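Side-chain contacts in type II restriction enzyme MunI (Mycoplasma, PDB 1D02), which recognises the double-stranded DNA sequence 5'-CAATTG-3' as a homodimer and cleaves it after the first C: residues Pro46-Asn51 with Arg135-Ile140; Ser122-Leu125 with Gly129-Lys132. The protein carries 1 engineered substitution. All blocks are in the same frame, centred on the assembly; numbering follows the deposited sequence.

Contact 1. Residues Pro46-Asn51 with Arg135-Ile140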
ATOM      1  N   PRO D  46      -7.972 -16.858  -7.117  1.00 13.93           N
ATOM      2  CA  PRO D  46      -6.869 -17.756  -7.520  1.00 10.28           C
ATOM      3  C   PRO D  46      -6.060 -18.135  -6.276  1.00 10.87           C
ATOM      4  O   PRO D  46      -5.967 -17.344  -5.340  1.00  9.47           O
ATOM      5  CB  PRO D  46      -6.054 -16.886  -8.475  1.00  9.43           C
ATOM      6  CG  PRO D  46      -6.381 -15.469  -8.003  1.00 10.12           C
ATOM      7  CD  PRO D  46      -7.848 -15.554  -7.781  1.00 12.65           C
ATOM      8  N   LYS D  47      -5.458 -19.326  -6.277  1.00  9.71           N
ATOM      9  CA  LYS D  47      -4.695 -19.815  -5.132  1.00 10.25           C
ATOM     10  C   LYS D  47      -3.179 -19.808  -5.300  1.00  9.14           C
ATOM     11  O   LYS D  47      -2.464 -20.350  -4.460  1.00  7.69           O
ATOM     12  CB  LYS D  47      -5.168 -21.234  -4.795  1.00 13.63           C
ATOM     13  CG  LYS D  47      -6.670 -21.274  -4.515  1.00 18.18           C
ATOM     14  CD  LYS D  47      -7.105 -22.571  -3.848  1.00 26.11           C
ATOM     15  CE  LYS D  47      -7.085 -23.764  -4.772  1.00 29.81           C
ATOM     16  NZ  LYS D  47      -7.724 -24.946  -4.075  1.00 34.67           N
ATOM     17  N   HIS D  48      -2.686 -19.174  -6.365  1.00  7.69           N
ATOM     18  CA  HIS D  48      -1.245 -19.165  -6.635  1.00  8.29           C
ATOM     19  C   HIS D  48      -0.357 -18.558  -5.581  1.00  7.69           C
ATOM     20  O   HIS D  48       0.821 -18.890  -5.511  1.00  8.96           O
ATOM     21  CB  HIS D  48      -0.945 -18.437  -7.953  1.00  8.28           C
ATOM     22  CG  HIS D  48      -1.803 -18.884  -9.093  1.00 12.06           C
ATOM     23  ND1 HIS D  48      -3.145 -18.590  -9.166  1.00 11.04           N
ATOM     24  CD2 HIS D  48      -1.522 -19.642 -10.181  1.00 11.37           C
ATOM     25  CE1 HIS D  48      -3.659 -19.148 -10.250  1.00 12.15           C
ATOM     26  NE2 HIS D  48      -2.694 -19.792 -10.883  1.00 10.91           N
ATOM     27  N   LEU D  49      -0.913 -17.672  -4.769  1.00  7.69           N
ATOM     28  CA  LEU D  49      -0.161 -16.956  -3.743  1.00  7.69           C
ATOM     29  C   LEU D  49      -0.577 -17.360  -2.323  1.00  7.69           C
ATOM     30  O   LEU D  49      -0.392 -16.597  -1.372  1.00  7.97           O
ATOM     31  CB  LEU D  49      -0.382 -15.446  -3.958  1.00  8.39           C
ATOM     32  CG  LEU D  49       0.183 -14.899  -5.283  1.00  8.80           C
ATOM     33  CD1 LEU D  49      -0.773 -13.881  -5.891  1.00  8.55           C
ATOM     34  CD2 LEU D  49       1.556 -14.258  -5.030  1.00  7.69           C
ATOM     35  N   LYS D  50      -1.120 -18.567  -2.193  1.00  7.69           N
ATOM     36  CA  LYS D  50      -1.574 -19.087  -0.913  1.00  8.97           C
ATOM     37  C   LYS D  50      -0.437 -19.360   0.085  1.00  8.33           C
ATOM     38  O   LYS D  50      -0.655 -19.328   1.294  1.00  7.69           O
ATOM     39  CB  LYS D  50      -2.344 -20.403  -1.166  1.00 11.75           C
ATOM     40  CG  LYS D  50      -2.987 -21.090   0.046  1.00 17.65           C
ATOM     41  CD  LYS D  50      -3.242 -22.586  -0.265  1.00 21.05           C
ATOM     42  CE  LYS D  50      -4.726 -22.977  -0.344  1.00 23.25           C
ATOM     43  NZ  LYS D  50      -5.474 -22.796   0.946  1.00 19.67           N
ATOM     44  N   ASN D  51       0.771 -19.633  -0.419  1.00  8.14           N
ATOM     45  CA  ASN D  51       1.883 -20.017   0.463  1.00  8.35           C
ATOM     46  C   ASN D  51       3.038 -19.043   0.335  1.00  7.76           C
ATOM     47  O   ASN D  51       3.906 -19.217  -0.520  1.00  8.90           O
ATOM     48  CB  ASN D  51       2.320 -21.454   0.078  1.00  8.47           C
ATOM     49  CG  ASN D  51       3.362 -22.033   1.018  1.00 10.67           C
ATOM     50  OD1 ASN D  51       3.756 -21.405   1.985  1.00 10.81           O
ATOM     51  ND2 ASN D  51       3.811 -23.250   0.731  1.00 10.89           N
ATOM     52  N   ARG D 135       5.731 -11.091  -9.775  1.00  7.69           N
ATOM     53  CA  ARG D 135       6.487 -11.225 -11.026  1.00  7.69           C
ATOM     54  C   ARG D 135       7.019 -12.650 -11.219  1.00  8.19           C
ATOM     55  O   ARG D 135       7.027 -13.167 -12.347  1.00  8.96           O
ATOM     56  CB  ARG D 135       7.630 -10.210 -11.072  1.00  7.69           C
ATOM     57  CG  ARG D 135       7.166  -8.751 -11.249  1.00  8.29           C
ATOM     58  CD  ARG D 135       8.358  -7.895 -11.658  1.00  7.96           C
ATOM     59  NE  ARG D 135       8.082  -6.459 -11.767  1.00  7.69           N
ATOM     60  CZ  ARG D 135       7.540  -5.851 -12.820  1.00  7.69           C
ATOM     61  NH1 ARG D 135       7.165  -6.542 -13.912  1.00  7.69           N
ATOM     62  NH2 ARG D 135       7.463  -4.523 -12.824  1.00  8.29           N
ATOM     63  N   THR D 136       7.437 -13.304 -10.134  1.00  7.69           N
ATOM     64  CA  THR D 136       7.941 -14.678 -10.223  1.00  7.81           C
ATOM     65  C   THR D 136       6.839 -15.648 -10.620  1.00  8.58           C
ATOM     66  O   THR D 136       7.004 -16.485 -11.515  1.00  7.69           O
ATOM     67  CB  THR D 136       8.516 -15.168  -8.866  1.00  8.50           C
ATOM     68  OG1 THR D 136       9.677 -14.408  -8.550  1.00  7.69           O
ATOM     69  CG2 THR D 136       8.853 -16.680  -8.917  1.00  7.69           C
ATOM     70  N   ILE D 137       5.690 -15.516  -9.966  1.00  7.86           N
ATOM     71  CA  ILE D 137       4.601 -16.438 -10.227  1.00  8.22           C
ATOM     72  C   ILE D 137       3.906 -16.176 -11.556  1.00  9.43           C
ATOM     73  O   ILE D 137       3.742 -17.090 -12.359  1.00  8.27           O
ATOM     74  CB  ILE D 137       3.588 -16.392  -9.058  1.00  8.19           C
ATOM     75  CG1 ILE D 137       4.273 -16.915  -7.797  1.00  9.10           C
ATOM     76  CG2 ILE D 137       2.342 -17.275  -9.379  1.00  8.60           C
ATOM     77  CD1 ILE D 137       3.489 -16.704  -6.504  1.00 10.00           C
ATOM     78  N   GLY D 138       3.555 -14.923 -11.814  1.00  7.76           N
ATOM     79  CA  GLY D 138       2.836 -14.600 -13.032  1.00  7.69           C
ATOM     80  C   GLY D 138       3.665 -14.568 -14.299  1.00  8.23           C
ATOM     81  O   GLY D 138       3.103 -14.637 -15.395  1.00  7.69           O
ATOM     82  N   GLY D 139       4.988 -14.427 -14.168  1.00  8.25           N
ATOM     83  CA  GLY D 139       5.833 -14.418 -15.351  1.00  7.69           C
ATOM     84  C   GLY D 139       6.045 -13.080 -16.042  1.00  7.69           C
ATOM     85  O   GLY D 139       6.693 -13.043 -17.090  1.00  8.77           O
ATOM     86  N   ILE D 140       5.529 -11.983 -15.479  1.00  8.51           N
ATOM     87  CA  ILE D 140       5.663 -10.660 -16.083  1.00  7.69           C
ATOM     88  C   ILE D 140       6.840  -9.887 -15.497  1.00  9.27           C
ATOM     89  O   ILE D 140       6.740  -9.334 -14.400  1.00  9.24           O
ATOM     90  CB  ILE D 140       4.366  -9.814 -15.874  1.00  7.69           C
ATOM     91  CG1 ILE D 140       3.155 -10.608 -16.383  1.00  7.75           C
ATOM     92  CG2 ILE D 140       4.476  -8.444 -16.595  1.00  7.87           C
ATOM     93  CD1 ILE D 140       1.807  -9.963 -16.029  1.00  8.59           C
TER
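H48 and I137 bring their CA atoms to 7.4 Å where the type I beta turn K47-K50, closed by K50 N bonding to K47 O, meets the last turn of helix 128-138. On the helix side I137 makes all the contacts, its two branches dividing the turn between them. Its CG2 methyl lies against H48 CB at 3.8 Å, approaching the imidazole obliquely, while its CD1 touches both the H48 carbonyl and L49. With CG1 beside the backbone N (chi1 -65°) and the chain extended beyond it (chi2 170°), I137 CD1 comes to 3.6 Å from H48 O and 3.4 Å from L49 CD2. This methyl pair is tighter than a usual van der Waals contact and joins the ends of two side chains set at a slant to one another. L49 starts out alongside the helix rather than at it, and its CD2 branch does the touching. F96 of strand 93-101 joins both segments: H48 meets its ring edge-to-face, and L49 and I137 pack on it. The helix ends at G138, G139 leaves it with positive phi, and R135 NH1 reaches over this end to I140 O at 2.9 Å, standing above the carbonyl plane with the oxygen nearly in the guanidinium plane. In this PDDEXK-clan nuclease the contact packs the C-terminal end of helix 128-138 against the loop after edge strand 40-44. The interface is small, 136 Å², and is held by van der Waals contact among methyls, a methylene and the H48 carbonyl, the polar bonds running within each segment or to its surroundings.

Contact 2. Residues Ser122-Leu125 with Gly129-Lys132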
ATOM      1  N   SER D 122      -4.943  -1.564  -0.899  1.00  7.69           N
ATOM      2  CA  SER D 122      -4.560  -2.122  -2.187  1.00  7.69           C
ATOM      3  C   SER D 122      -3.109  -1.843  -2.478  1.00  7.69           C
ATOM      4  O   SER D 122      -2.482  -2.570  -3.257  1.00  7.69           O
ATOM      5  CB  SER D 122      -5.436  -1.567  -3.321  1.00  7.69           C
ATOM      6  OG  SER D 122      -5.315  -0.166  -3.444  1.00  7.69           O
ATOM      7  N   CYS D 123      -2.552  -0.827  -1.826  1.00  7.69           N
ATOM      8  CA  CYS D 123      -1.154  -0.475  -2.084  1.00  7.69           C
ATOM      9  C   CYS D 123      -0.154  -1.510  -1.575  1.00  8.19           C
ATOM     10  O   CYS D 123       1.044  -1.369  -1.818  1.00  7.69           O
ATOM     11  CB  CYS D 123      -0.814   0.908  -1.514  1.00  7.69           C
ATOM     12  SG  CYS D 123      -1.690   2.253  -2.354  1.00  8.10           S
ATOM     13  N   LYS D 124      -0.627  -2.536  -0.868  1.00  7.69           N
ATOM     14  CA  LYS D 124       0.285  -3.587  -0.423  1.00  7.69           C
ATOM     15  C   LYS D 124       0.964  -4.217  -1.646  1.00  7.69           C
ATOM     16  O   LYS D 124       2.063  -4.772  -1.537  1.00  7.69           O
ATOM     17  CB  LYS D 124      -0.462  -4.680   0.327  1.00  7.69           C
ATOM     18  CG  LYS D 124      -1.494  -5.445  -0.510  1.00  7.69           C
ATOM     19  CD  LYS D 124      -2.377  -6.351   0.363  1.00  7.85           C
ATOM     20  CE  LYS D 124      -1.588  -7.466   1.063  1.00  8.18           C
ATOM     21  NZ  LYS D 124      -2.496  -8.486   1.764  1.00  7.69           N
ATOM     22  N   LEU D 125       0.321  -4.110  -2.801  1.00  7.69           N
ATOM     23  CA  LEU D 125       0.871  -4.718  -4.012  1.00  7.69           C
ATOM     24  C   LEU D 125       2.125  -3.998  -4.485  1.00  7.69           C
ATOM     25  O   LEU D 125       2.851  -4.530  -5.314  1.00  7.69           O
ATOM     26  CB  LEU D 125      -0.180  -4.731  -5.123  1.00  8.86           C
ATOM     27  CG  LEU D 125      -1.442  -5.524  -4.777  1.00 12.07           C
ATOM     28  CD1 LEU D 125      -2.439  -5.435  -5.922  1.00 14.06           C
ATOM     29  CD2 LEU D 125      -1.072  -6.974  -4.475  1.00 13.94           C
ATOM     30  N   GLY D 129       8.375  -6.907  -1.641  1.00  7.69           N
ATOM     31  CA  GLY D 129       8.156  -8.317  -1.440  1.00  7.69           C
ATOM     32  C   GLY D 129       7.050  -8.903  -2.294  1.00  8.41           C
ATOM     33  O   GLY D 129       7.247  -9.967  -2.895  1.00  8.29           O
ATOM     34  N   LEU D 130       5.888  -8.254  -2.342  1.00  7.69           N
ATOM     35  CA  LEU D 130       4.803  -8.792  -3.153  1.00  7.73           C
ATOM     36  C   LEU D 130       5.072  -8.586  -4.634  1.00  7.69           C
ATOM     37  O   LEU D 130       4.658  -9.411  -5.448  1.00  8.45           O
ATOM     38  CB  LEU D 130       3.448  -8.189  -2.745  1.00  7.69           C
ATOM     39  CG  LEU D 130       2.993  -8.725  -1.358  1.00  7.69           C
ATOM     40  CD1 LEU D 130       1.685  -8.057  -0.948  1.00  7.72           C
ATOM     41  CD2 LEU D 130       2.770 -10.240  -1.426  1.00  7.94           C
ATOM     42  N   LEU D 131       5.754  -7.498  -4.994  1.00  7.69           N
ATOM     43  CA  LEU D 131       6.079  -7.279  -6.403  1.00  7.69           C
ATOM     44  C   LEU D 131       6.935  -8.452  -6.900  1.00  7.69           C
ATOM     45  O   LEU D 131       6.687  -9.002  -7.983  1.00  7.69           O
ATOM     46  CB  LEU D 131       6.851  -5.968  -6.593  1.00  7.69           C
ATOM     47  CG  LEU D 131       6.028  -4.681  -6.560  1.00  7.69           C
ATOM     48  CD1 LEU D 131       6.944  -3.458  -6.528  1.00  8.01           C
ATOM     49  CD2 LEU D 131       5.124  -4.635  -7.816  1.00  9.29           C
ATOM     50  N   LYS D 132       7.944  -8.832  -6.119  1.00  7.96           N
ATOM     51  CA  LYS D 132       8.811  -9.956  -6.517  1.00  8.19           C
ATOM     52  C   LYS D 132       8.022 -11.257  -6.605  1.00  7.91           C
ATOM     53  O   LYS D 132       8.190 -12.029  -7.562  1.00  8.84           O
ATOM     54  CB  LYS D 132       9.971 -10.145  -5.529  1.00 10.20           C
ATOM     55  CG  LYS D 132      11.101  -9.140  -5.730  1.00 13.65           C
ATOM     56  CD  LYS D 132      12.202  -9.331  -4.683  1.00 16.94           C
ATOM     57  CE  LYS D 132      13.322  -8.308  -4.878  1.00 20.88           C
ATOM     58  NZ  LYS D 132      14.440  -8.582  -3.927  1.00 23.16           N
TER
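L130 points at the 3-10 segment 122-125 and lays its CD1 methyl into the angle between the backbone and side chain of K124. L130 CD1 is 3.4 Å from K124 O and 3.9 Å from K124 CE, with K124 CG a little farther off at 4.1 Å, so one branch touches both the carbonyl and the aliphatic part of the lysine. The curve of K124 makes this possible: chi1 of 63° sets CG between the backbone N and the carbonyl carbon, and a bend at chi3 (-64°) brings CE back toward the methyl, the two side chains running aslant. The ammonium group continues past the leucine to a salt bridge with E120 of the second subunit, and K124 also packs on a phosphate of the bound DNA. One residue on in each segment, the contact is to the backbone alone. L125 directs its own side chain away from helix 128-138 and offers its carbonyl instead, L125 O lying 3.4 Å from L131 CD2; L131 CG is equally close, so the oxygen sits alongside the end of the branch. Between the segments, T127 OG1 is hydrogen-bonded both to K124 O and to L130 N, joining the 3-10 segment to the first turn of the helix. L125 and L131 both pack on F148 of strand 148-153, and L125 reaches E98 of strand 93-101 as well, which seats this corner on the central sheet, while W169 of the second subunit covers K124 and L130.

Overall arrangement
From the N terminus, the chain leaves strand 40-44 and enters the loop that holds 46-51, then passes through strands 84-88 and 93-101 before reaching contact 2. There 122-125 and 129-132 close a very short loop, with three residues between them, at the start of helix 128-138. The same helix runs on to G138, within 135-140, and this segment returns to 46-51 and closes the long loop of contact 1, so contact 2 is nested within it. The centres lie about 12 Å apart, one toward each end of the helix. Contact 1 ties the helix to the loop following an outermost strand; contact 2 places the helix start beside the second subunit, with K124 at the DNA.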